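Local coordinates for protein methyltransferase (Pyrococcus horikoshii, PDB 1IXK) that probably methylates cytidine in tRNA at carbon 5, using S-adenosyl-L-methionine as methyl donor, at residues N142-L156 with G167-I181. Sequence-based numbering, arbitrary orientation.
Sequences NDGVIYAFDVDENRL and GVLNVILFHSSSLHI
Phe149 and Phe174 pair in the tightly packed part of this contact, where two neighbouring parallel strands carry their side chains to one face of the sheet. The edge of Phe174 is turned toward the face of Phe149 in an offset edge-to-face stack, planes 65° apart, with Phe149 CE2 3.7 Å from Phe174 CD2. Ser178 CA sits over a face of the Phe149 ring in a CH-pi contact, 4.0 Å from its centroid, and Ile181 CG1 nears Phe149 CZ. Tyr147 extends the cluster, meeting Phe174 rim to rim. On the opposite face, Ala148 CB touches Leu173 CD2, and Leu156 comes down from the helix onto Leu173.

Strand 145-149, helix 153-166 and strand 171-174 form a beta-alpha-beta crossover of the Rossmann-like methyltransferase domain, the ladder running from Ile146 N to Asn170 O through to Asp150 N and Phe174 O. Just past the first strand, Asp150, predicted to bind S-adenosyl-L-methionine, is held side-on by Arg155: NE bonds to OD2, and NH2 to OD1 at 2.9 Å. Asp152 N reaches OD1 from the other face of the carboxylate, an Asx turn.

The solvent side is looser. The exposed His175, its CG trans to the backbone N (chi1 -176°), turns its ring back toward 150-153; NE2 donates to Val151 O in a bent bond (135°), from above the carbonyl plane. A water lies 2.9 Å from His175 NE2, and Glu153 CB and OE1 lie over one imidazole face. The Asn142 end is polar but firmly bonded, at the Schellman turn at Gly167 that ends helix 153-166. Both bonds are nearly straight: ND2 donates to Gly167 O (2.9 Å) in its amide plane, and OD1 accepts from Leu169 N (2.7 Å) above the carbonyl plane.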
ATOM      1  N   ASN A 142     -20.358  -1.205   3.346  1.00 13.51           N
ATOM      2  CA  ASN A 142     -21.191  -1.510   2.185  1.00 14.78           C
ATOM      3  C   ASN A 142     -22.132  -0.391   1.753  1.00 14.58           C
ATOM      4  O   ASN A 142     -23.194  -0.643   1.185  1.00 14.94           O
ATOM      5  CB  ASN A 142     -21.996  -2.794   2.418  1.00 14.76           C
ATOM      6  CG  ASN A 142     -21.339  -4.015   1.789  1.00 15.31           C
ATOM      7  OD1 ASN A 142     -20.619  -3.901   0.798  1.00 16.07           O
ATOM      8  ND2 ASN A 142     -21.597  -5.186   2.351  1.00 12.94           N
ATOM      9  N   ASP A 143     -21.738   0.845   2.027  1.00 15.06           N
ATOM     10  CA  ASP A 143     -22.520   2.006   1.627  1.00 14.02           C
ATOM     11  C   ASP A 143     -21.570   2.811   0.758  1.00 13.00           C
ATOM     12  O   ASP A 143     -20.371   2.562   0.779  1.00 15.40           O
ATOM     13  CB  ASP A 143     -22.963   2.818   2.848  1.00 16.02           C
ATOM     14  CG  ASP A 143     -23.838   3.999   2.474  1.00 18.84           C
ATOM     15  OD1 ASP A 143     -24.404   3.987   1.362  1.00 17.53           O
ATOM     16  OD2 ASP A 143     -23.972   4.936   3.294  1.00 22.13           O
ATOM     17  N   GLY A 144     -22.093   3.760  -0.007  1.00 13.65           N
ATOM     18  CA  GLY A 144     -21.234   4.538  -0.885  1.00 13.03           C
ATOM     19  C   GLY A 144     -20.922   3.716  -2.120  1.00 13.48           C
ATOM     20  O   GLY A 144     -21.598   2.723  -2.379  1.00 12.17           O
ATOM     21  N   VAL A 145     -19.906   4.117  -2.884  1.00 14.93           N
ATOM     22  CA  VAL A 145     -19.535   3.384  -4.091  1.00 15.10           C
ATOM     23  C   VAL A 145     -18.028   3.374  -4.291  1.00 14.07           C
ATOM     24  O   VAL A 145     -17.343   4.352  -3.985  1.00 12.93           O
ATOM     25  CB  VAL A 145     -20.162   4.011  -5.360  1.00 18.80           C
ATOM     26  CG1 VAL A 145     -19.839   3.149  -6.579  1.00 19.18           C
ATOM     27  CG2 VAL A 145     -21.660   4.152  -5.189  1.00 21.45           C
ATOM     28  N   ILE A 146     -17.514   2.260  -4.801  1.00 10.63           N
ATOM     29  CA  ILE A 146     -16.089   2.143  -5.073  1.00 11.19           C
ATOM     30  C   ILE A 146     -15.900   1.722  -6.516  1.00 10.69           C
ATOM     31  O   ILE A 146     -16.386   0.670  -6.922  1.00 11.72           O
ATOM     32  CB  ILE A 146     -15.410   1.068  -4.211  1.00 11.16           C
ATOM     33  CG1 ILE A 146     -15.489   1.445  -2.729  1.00 13.74           C
ATOM     34  CG2 ILE A 146     -13.957   0.899  -4.662  1.00 10.18           C
ATOM     35  CD1 ILE A 146     -15.167   0.285  -1.801  1.00 13.64           C
ATOM     36  N   TYR A 147     -15.209   2.550  -7.291  1.00 11.18           N
ATOM     37  CA  TYR A 147     -14.925   2.219  -8.684  1.00 11.91           C
ATOM     38  C   TYR A 147     -13.509   1.649  -8.740  1.00 12.71           C
ATOM     39  O   TYR A 147     -12.591   2.208  -8.139  1.00 12.35           O
ATOM     40  CB  TYR A 147     -14.997   3.471  -9.571  1.00 15.35           C
ATOM     41  CG  TYR A 147     -16.395   4.005  -9.793  1.00 19.79           C
ATOM     42  CD1 TYR A 147     -16.990   4.877  -8.883  1.00 19.17           C
ATOM     43  CD2 TYR A 147     -17.128   3.627 -10.918  1.00 23.72           C
ATOM     44  CE1 TYR A 147     -18.282   5.364  -9.087  1.00 23.67           C
ATOM     45  CE2 TYR A 147     -18.421   4.106 -11.135  1.00 26.80           C
ATOM     46  CZ  TYR A 147     -18.991   4.976 -10.216  1.00 26.69           C
ATOM     47  OH  TYR A 147     -20.258   5.466 -10.443  1.00 27.66           O
ATOM     48  N   ALA A 148     -13.334   0.537  -9.451  1.00 10.62           N
ATOM     49  CA  ALA A 148     -12.019  -0.088  -9.587  1.00 12.50           C
ATOM     50  C   ALA A 148     -11.821  -0.491 -11.047  1.00 12.38           C
ATOM     51  O   ALA A 148     -12.793  -0.737 -11.764  1.00 10.50           O
ATOM     52  CB  ALA A 148     -11.908  -1.307  -8.679  1.00 13.47           C
ATOM     53  N   PHE A 149     -10.561  -0.555 -11.472  1.00 14.01           N
ATOM     54  CA  PHE A 149     -10.216  -0.882 -12.855  1.00 15.68           C
ATOM     55  C   PHE A 149      -9.153  -1.973 -12.959  1.00 15.28           C
ATOM     56  O   PHE A 149      -8.170  -1.968 -12.217  1.00 18.22           O
ATOM     57  CB  PHE A 149      -9.682   0.369 -13.572  1.00 16.79           C
ATOM     58  CG  PHE A 149     -10.565   1.582 -13.445  1.00 17.94           C
ATOM     59  CD1 PHE A 149     -10.693   2.248 -12.228  1.00 17.81           C
ATOM     60  CD2 PHE A 149     -11.253   2.072 -14.551  1.00 17.79           C
ATOM     61  CE1 PHE A 149     -11.493   3.385 -12.116  1.00 19.57           C
ATOM     62  CE2 PHE A 149     -12.056   3.210 -14.449  1.00 20.06           C
ATOM     63  CZ  PHE A 149     -12.177   3.868 -13.229  1.00 18.40           C
ATOM     64  N   ASP A 150      -9.349  -2.902 -13.889  1.00 15.16           N
ATOM     65  CA  ASP A 150      -8.390  -3.979 -14.124  1.00 15.60           C
ATOM     66  C   ASP A 150      -8.412  -4.294 -15.618  1.00 16.16           C
ATOM     67  O   ASP A 150      -9.470  -4.577 -16.174  1.00 14.48           O
ATOM     68  CB  ASP A 150      -8.777  -5.234 -13.340  1.00 19.24           C
ATOM     69  CG  ASP A 150      -7.625  -6.234 -13.221  1.00 22.10           C
ATOM     70  OD1 ASP A 150      -6.754  -6.269 -14.122  1.00 23.81           O
ATOM     71  OD2 ASP A 150      -7.596  -6.989 -12.226  1.00 23.04           O
ATOM     72  N   VAL A 151      -7.253  -4.235 -16.269  1.00 17.77           N
ATOM     73  CA  VAL A 151      -7.175  -4.522 -17.701  1.00 17.69           C
ATOM     74  C   VAL A 151      -7.200  -6.026 -17.975  1.00 20.13           C
ATOM     75  O   VAL A 151      -7.378  -6.453 -19.117  1.00 20.96           O
ATOM     76  CB  VAL A 151      -5.892  -3.929 -18.322  1.00 19.61           C
ATOM     77  CG1 VAL A 151      -5.869  -2.412 -18.121  1.00 18.60           C
ATOM     78  CG2 VAL A 151      -4.659  -4.571 -17.690  1.00 20.11           C
ATOM     79  N   ASP A 152      -7.029  -6.819 -16.922  1.00 19.18           N
ATOM     80  CA  ASP A 152      -7.010  -8.280 -17.032  1.00 21.07           C
ATOM     81  C   ASP A 152      -8.371  -8.849 -16.652  1.00 20.07           C
ATOM     82  O   ASP A 152      -8.703  -8.927 -15.472  1.00 20.13           O
ATOM     83  CB  ASP A 152      -5.940  -8.852 -16.095  1.00 22.35           C
ATOM     84  CG  ASP A 152      -5.733 -10.349 -16.280  1.00 26.18           C
ATOM     85  OD1 ASP A 152      -6.731 -11.089 -16.378  1.00 26.67           O
ATOM     86  OD2 ASP A 152      -4.564 -10.786 -16.312  1.00 30.12           O
ATOM     87  N   GLU A 153      -9.148  -9.265 -17.649  1.00 20.11           N
ATOM     88  CA  GLU A 153     -10.481  -9.806 -17.390  1.00 20.13           C
ATOM     89  C   GLU A 153     -10.498 -11.035 -16.485  1.00 21.78           C
ATOM     90  O   GLU A 153     -11.382 -11.169 -15.636  1.00 20.44           O
ATOM     91  CB  GLU A 153     -11.192 -10.151 -18.699  1.00 21.68           C
ATOM     92  CG  GLU A 153     -12.677 -10.472 -18.503  1.00 20.51           C
ATOM     93  CD  GLU A 153     -13.487  -9.241 -18.118  1.00 21.18           C
ATOM     94  OE1 GLU A 153     -13.608  -8.330 -18.961  1.00 20.17           O
ATOM     95  OE2 GLU A 153     -13.999  -9.177 -16.975  1.00 19.76           O
ATOM     96  N   ASN A 154      -9.537 -11.938 -16.668  1.00 21.72           N
ATOM     97  CA  ASN A 154      -9.480 -13.141 -15.849  1.00 25.64           C
ATOM     98  C   ASN A 154      -9.292 -12.784 -14.383  1.00 24.45           C
ATOM     99  O   ASN A 154      -9.937 -13.353 -13.506  1.00 26.20           O
ATOM    100  CB  ASN A 154      -8.336 -14.051 -16.302  1.00 28.38           C
ATOM    101  CG  ASN A 154      -8.518 -14.550 -17.719  1.00 31.68           C
ATOM    102  OD1 ASN A 154      -9.572 -15.075 -18.073  1.00 32.69           O
ATOM    103  ND2 ASN A 154      -7.483 -14.393 -18.538  1.00 34.13           N
ATOM    104  N   ARG A 155      -8.402 -11.836 -14.126  1.00 23.54           N
ATOM    105  CA  ARG A 155      -8.129 -11.397 -12.768  1.00 23.46           C
ATOM    106  C   ARG A 155      -9.355 -10.679 -12.213  1.00 22.53           C
ATOM    107  O   ARG A 155      -9.716 -10.852 -11.046  1.00 20.67           O
ATOM    108  CB  ARG A 155      -6.918 -10.463 -12.765  1.00 24.73           C
ATOM    109  CG  ARG A 155      -6.392 -10.106 -11.388  1.00 26.82           C
ATOM    110  CD  ARG A 155      -4.990  -9.526 -11.502  1.00 26.68           C
ATOM    111  NE  ARG A 155      -4.951  -8.369 -12.392  1.00 28.93           N
ATOM    112  CZ  ARG A 155      -3.832  -7.797 -12.820  1.00 28.25           C
ATOM    113  NH1 ARG A 155      -2.657  -8.276 -12.437  1.00 30.52           N
ATOM    114  NH2 ARG A 155      -3.885  -6.745 -13.628  1.00 28.38           N
ATOM    115  N   LEU A 156      -9.999  -9.883 -13.060  1.00 20.68           N
ATOM    116  CA  LEU A 156     -11.189  -9.146 -12.654  1.00 21.30           C
ATOM    117  C   LEU A 156     -12.278 -10.138 -12.256  1.00 22.35           C
ATOM    118  O   LEU A 156     -13.002  -9.922 -11.284  1.00 20.84           O
ATOM    119  CB  LEU A 156     -11.668  -8.243 -13.798  1.00 22.14           C
ATOM    120  CG  LEU A 156     -12.757  -7.215 -13.479  1.00 24.56           C
ATOM    121  CD1 LEU A 156     -12.817  -6.170 -14.592  1.00 26.01           C
ATOM    122  CD2 LEU A 156     -14.105  -7.915 -13.314  1.00 24.07           C
ATOM    123  N   GLY A 167     -18.860 -10.739   0.830  1.00 15.38           N
ATOM    124  CA  GLY A 167     -20.122 -10.046   1.031  1.00 15.84           C
ATOM    125  C   GLY A 167     -20.060  -8.565   0.690  1.00 15.27           C
ATOM    126  O   GLY A 167     -20.831  -7.765   1.219  1.00 15.74           O
ATOM    127  N   VAL A 168     -19.138  -8.200  -0.195  1.00 15.73           N
ATOM    128  CA  VAL A 168     -18.975  -6.810  -0.616  1.00 12.75           C
ATOM    129  C   VAL A 168     -20.020  -6.475  -1.677  1.00 13.85           C
ATOM    130  O   VAL A 168     -20.104  -7.143  -2.711  1.00 13.62           O
ATOM    131  CB  VAL A 168     -17.562  -6.585  -1.180  1.00 13.67           C
ATOM    132  CG1 VAL A 168     -17.440  -5.166  -1.740  1.00 13.10           C
ATOM    133  CG2 VAL A 168     -16.533  -6.823  -0.076  1.00 10.58           C
ATOM    134  N   LEU A 169     -20.798  -5.423  -1.435  1.00 10.77           N
ATOM    135  CA  LEU A 169     -21.874  -5.046  -2.349  1.00 12.63           C
ATOM    136  C   LEU A 169     -21.750  -3.684  -3.022  1.00 12.81           C
ATOM    137  O   LEU A 169     -22.565  -3.348  -3.885  1.00 12.93           O
ATOM    138  CB  LEU A 169     -23.208  -5.071  -1.589  1.00 14.34           C
ATOM    139  CG  LEU A 169     -23.563  -6.358  -0.833  1.00 14.58           C
ATOM    140  CD1 LEU A 169     -24.786  -6.130   0.044  1.00 17.49           C
ATOM    141  CD2 LEU A 169     -23.811  -7.470  -1.835  1.00 17.29           C
ATOM    142  N   ASN A 170     -20.740  -2.903  -2.650  1.00 11.26           N
ATOM    143  CA  ASN A 170     -20.610  -1.554  -3.195  1.00 11.89           C
ATOM    144  C   ASN A 170     -19.466  -1.283  -4.166  1.00 13.27           C
ATOM    145  O   ASN A 170     -19.108  -0.122  -4.386  1.00 14.27           O
ATOM    146  CB  ASN A 170     -20.517  -0.566  -2.031  1.00 12.44           C
ATOM    147  CG  ASN A 170     -19.270  -0.772  -1.203  1.00 14.38           C
ATOM    148  OD1 ASN A 170     -18.577  -1.782  -1.352  1.00 14.06           O
ATOM    149  ND2 ASN A 170     -18.977   0.176  -0.318  1.00 15.59           N
ATOM    150  N   VAL A 171     -18.901  -2.330  -4.760  1.00 13.33           N
ATOM    151  CA  VAL A 171     -17.796  -2.143  -5.700  1.00 14.15           C
ATOM    152  C   VAL A 171     -18.256  -2.324  -7.139  1.00 15.78           C
ATOM    153  O   VAL A 171     -19.074  -3.197  -7.435  1.00 15.05           O
ATOM    154  CB  VAL A 171     -16.641  -3.142  -5.431  1.00 14.20           C
ATOM    155  CG1 VAL A 171     -15.510  -2.934  -6.448  1.00 15.59           C
ATOM    156  CG2 VAL A 171     -16.107  -2.962  -4.018  1.00 14.50           C
ATOM    157  N   ILE A 172     -17.744  -1.474  -8.024  1.00 15.38           N
ATOM    158  CA  ILE A 172     -18.052  -1.554  -9.448  1.00 15.86           C
ATOM    159  C   ILE A 172     -16.710  -1.787 -10.138  1.00 14.79           C
ATOM    160  O   ILE A 172     -15.779  -0.995  -9.973  1.00 14.55           O
ATOM    161  CB  ILE A 172     -18.676  -0.243  -9.981  1.00 18.82           C
ATOM    162  CG1 ILE A 172     -20.019   0.019  -9.291  1.00 21.32           C
ATOM    163  CG2 ILE A 172     -18.882  -0.346 -11.494  1.00 21.43           C
ATOM    164  CD1 ILE A 172     -20.730   1.271  -9.775  1.00 23.04           C
ATOM    165  N   LEU A 173     -16.606  -2.875 -10.894  1.00 13.05           N
ATOM    166  CA  LEU A 173     -15.365  -3.214 -11.580  1.00 14.08           C
ATOM    167  C   LEU A 173     -15.431  -2.955 -13.071  1.00 13.63           C
ATOM    168  O   LEU A 173     -16.319  -3.458 -13.751  1.00 15.31           O
ATOM    169  CB  LEU A 173     -15.022  -4.689 -11.356  1.00 16.17           C
ATOM    170  CG  LEU A 173     -14.756  -5.162  -9.928  1.00 20.29           C
ATOM    171  CD1 LEU A 173     -14.659  -6.690  -9.912  1.00 21.43           C
ATOM    172  CD2 LEU A 173     -13.487  -4.529  -9.406  1.00 17.34           C
ATOM    173  N   PHE A 174     -14.480  -2.178 -13.580  1.00 12.35           N
ATOM    174  CA  PHE A 174     -14.431  -1.878 -15.006  1.00 13.40           C
ATOM    175  C   PHE A 174     -13.236  -2.556 -15.660  1.00 11.37           C
ATOM    176  O   PHE A 174     -12.153  -2.621 -15.081  1.00  9.54           O
ATOM    177  CB  PHE A 174     -14.330  -0.369 -15.237  1.00 15.65           C
ATOM    178  CG  PHE A 174     -15.543   0.396 -14.807  1.00 17.83           C
ATOM    179  CD1 PHE A 174     -16.818  -0.128 -14.995  1.00 16.12           C
ATOM    180  CD2 PHE A 174     -15.414   1.665 -14.252  1.00 23.06           C
ATOM    181  CE1 PHE A 174     -17.948   0.598 -14.639  1.00 18.32           C
ATOM    182  CE2 PHE A 174     -16.539   2.401 -13.891  1.00 24.91           C
ATOM    183  CZ  PHE A 174     -17.809   1.865 -14.087  1.00 23.44           C
ATOM    184  N   HIS A 175     -13.436  -3.053 -16.875  1.00 11.97           N
ATOM    185  CA  HIS A 175     -12.366  -3.709 -17.611  1.00 14.63           C
ATOM    186  C   HIS A 175     -11.671  -2.628 -18.422  1.00 15.94           C
ATOM    187  O   HIS A 175     -11.941  -2.460 -19.613  1.00 16.01           O
ATOM    188  CB  HIS A 175     -12.929  -4.769 -18.558  1.00 16.65           C
ATOM    189  CG  HIS A 175     -11.874  -5.545 -19.280  1.00 18.25           C
ATOM    190  ND1 HIS A 175     -12.096  -6.152 -20.496  1.00 19.65           N
ATOM    191  CD2 HIS A 175     -10.590  -5.818 -18.950  1.00 19.20           C
ATOM    192  CE1 HIS A 175     -10.992  -6.764 -20.887  1.00 20.09           C
ATOM    193  NE2 HIS A 175     -10.063  -6.576 -19.967  1.00 20.03           N
ATOM    194  N   SER A 176     -10.787  -1.890 -17.763  1.00 14.53           N
ATOM    195  CA  SER A 176     -10.061  -0.797 -18.389  1.00 14.51           C
ATOM    196  C   SER A 176      -8.953  -0.371 -17.431  1.00 15.67           C
ATOM    197  O   SER A 176      -8.868  -0.877 -16.314  1.00 15.17           O
ATOM    198  CB  SER A 176     -11.024   0.374 -18.638  1.00 17.03           C
ATOM    199  OG  SER A 176     -10.357   1.534 -19.113  1.00 17.51           O
ATOM    200  N   SER A 177      -8.100   0.548 -17.878  1.00 13.88           N
ATOM    201  CA  SER A 177      -7.017   1.060 -17.044  1.00 15.10           C
ATOM    202  C   SER A 177      -7.564   2.229 -16.229  1.00 13.44           C
ATOM    203  O   SER A 177      -8.405   2.983 -16.713  1.00 12.63           O
ATOM    204  CB  SER A 177      -5.862   1.546 -17.924  1.00 17.13           C
ATOM    205  OG  SER A 177      -4.948   2.320 -17.172  1.00 24.05           O
ATOM    206  N   SER A 178      -7.088   2.388 -14.999  1.00 15.60           N
ATOM    207  CA  SER A 178      -7.568   3.484 -14.164  1.00 17.17           C
ATOM    208  C   SER A 178      -7.203   4.844 -14.757  1.00 17.53           C
ATOM    209  O   SER A 178      -7.710   5.875 -14.318  1.00 16.16           O
ATOM    210  CB  SER A 178      -7.013   3.365 -12.739  1.00 16.91           C
ATOM    211  OG  SER A 178      -5.600   3.349 -12.733  1.00 15.02           O
ATOM    212  N   LEU A 179      -6.322   4.848 -15.754  1.00 18.28           N
ATOM    213  CA  LEU A 179      -5.930   6.101 -16.393  1.00 20.03           C
ATOM    214  C   LEU A 179      -7.104   6.725 -17.146  1.00 21.05           C
ATOM    215  O   LEU A 179      -7.078   7.911 -17.468  1.00 20.36           O
ATOM    216  CB  LEU A 179      -4.756   5.876 -17.351  1.00 22.62           C
ATOM    217  CG  LEU A 179      -3.375   5.721 -16.702  1.00 24.68           C
ATOM    218  CD1 LEU A 179      -2.337   5.404 -17.767  1.00 26.65           C
ATOM    219  CD2 LEU A 179      -3.005   6.999 -15.973  1.00 26.01           C
ATOM    220  N   HIS A 180      -8.135   5.924 -17.413  1.00 20.73           N
ATOM    221  CA  HIS A 180      -9.326   6.395 -18.119  1.00 23.06           C
ATOM    222  C   HIS A 180     -10.397   6.860 -17.138  1.00 21.29           C
ATOM    223  O   HIS A 180     -11.529   7.147 -17.532  1.00 21.00           O
ATOM    224  CB  HIS A 180      -9.914   5.270 -18.982  1.00 25.12           C
ATOM    225  CG  HIS A 180      -8.987   4.770 -20.044  1.00 28.63           C
ATOM    226  ND1 HIS A 180      -8.609   5.538 -21.124  1.00 31.01           N
ATOM    227  CD2 HIS A 180      -8.363   3.577 -20.193  1.00 28.72           C
ATOM    228  CE1 HIS A 180      -7.792   4.838 -21.893  1.00 31.82           C
ATOM    229  NE2 HIS A 180      -7.626   3.646 -21.350  1.00 31.08           N
ATOM    230  N   ILE A 181     -10.044   6.934 -15.860  1.00 20.29           N
ATOM    231  CA  ILE A 181     -10.999   7.333 -14.833  1.00 18.72           C
ATOM    232  C   ILE A 181     -11.706   8.651 -15.167  1.00 19.28           C
ATOM    233  O   ILE A 181     -12.881   8.828 -14.852  1.00 19.52           O
ATOM    234  CB  ILE A 181     -10.302   7.417 -13.449  1.00 18.21           C
ATOM    235  CG1 ILE A 181     -11.351   7.521 -12.339  1.00 18.39           C
ATOM    236  CG2 ILE A 181      -9.339   8.599 -13.413  1.00 18.10           C
ATOM    237  CD1 ILE A 181     -10.788   7.278 -10.946  1.00 18.48           C
TER
HETATM  238  O   HOH W   1      -6.054  -0.066 -13.630  1.00 13.37           O
HETATM  239  O   HOH W   2      -8.423  -8.950 -20.509  1.00 27.26           O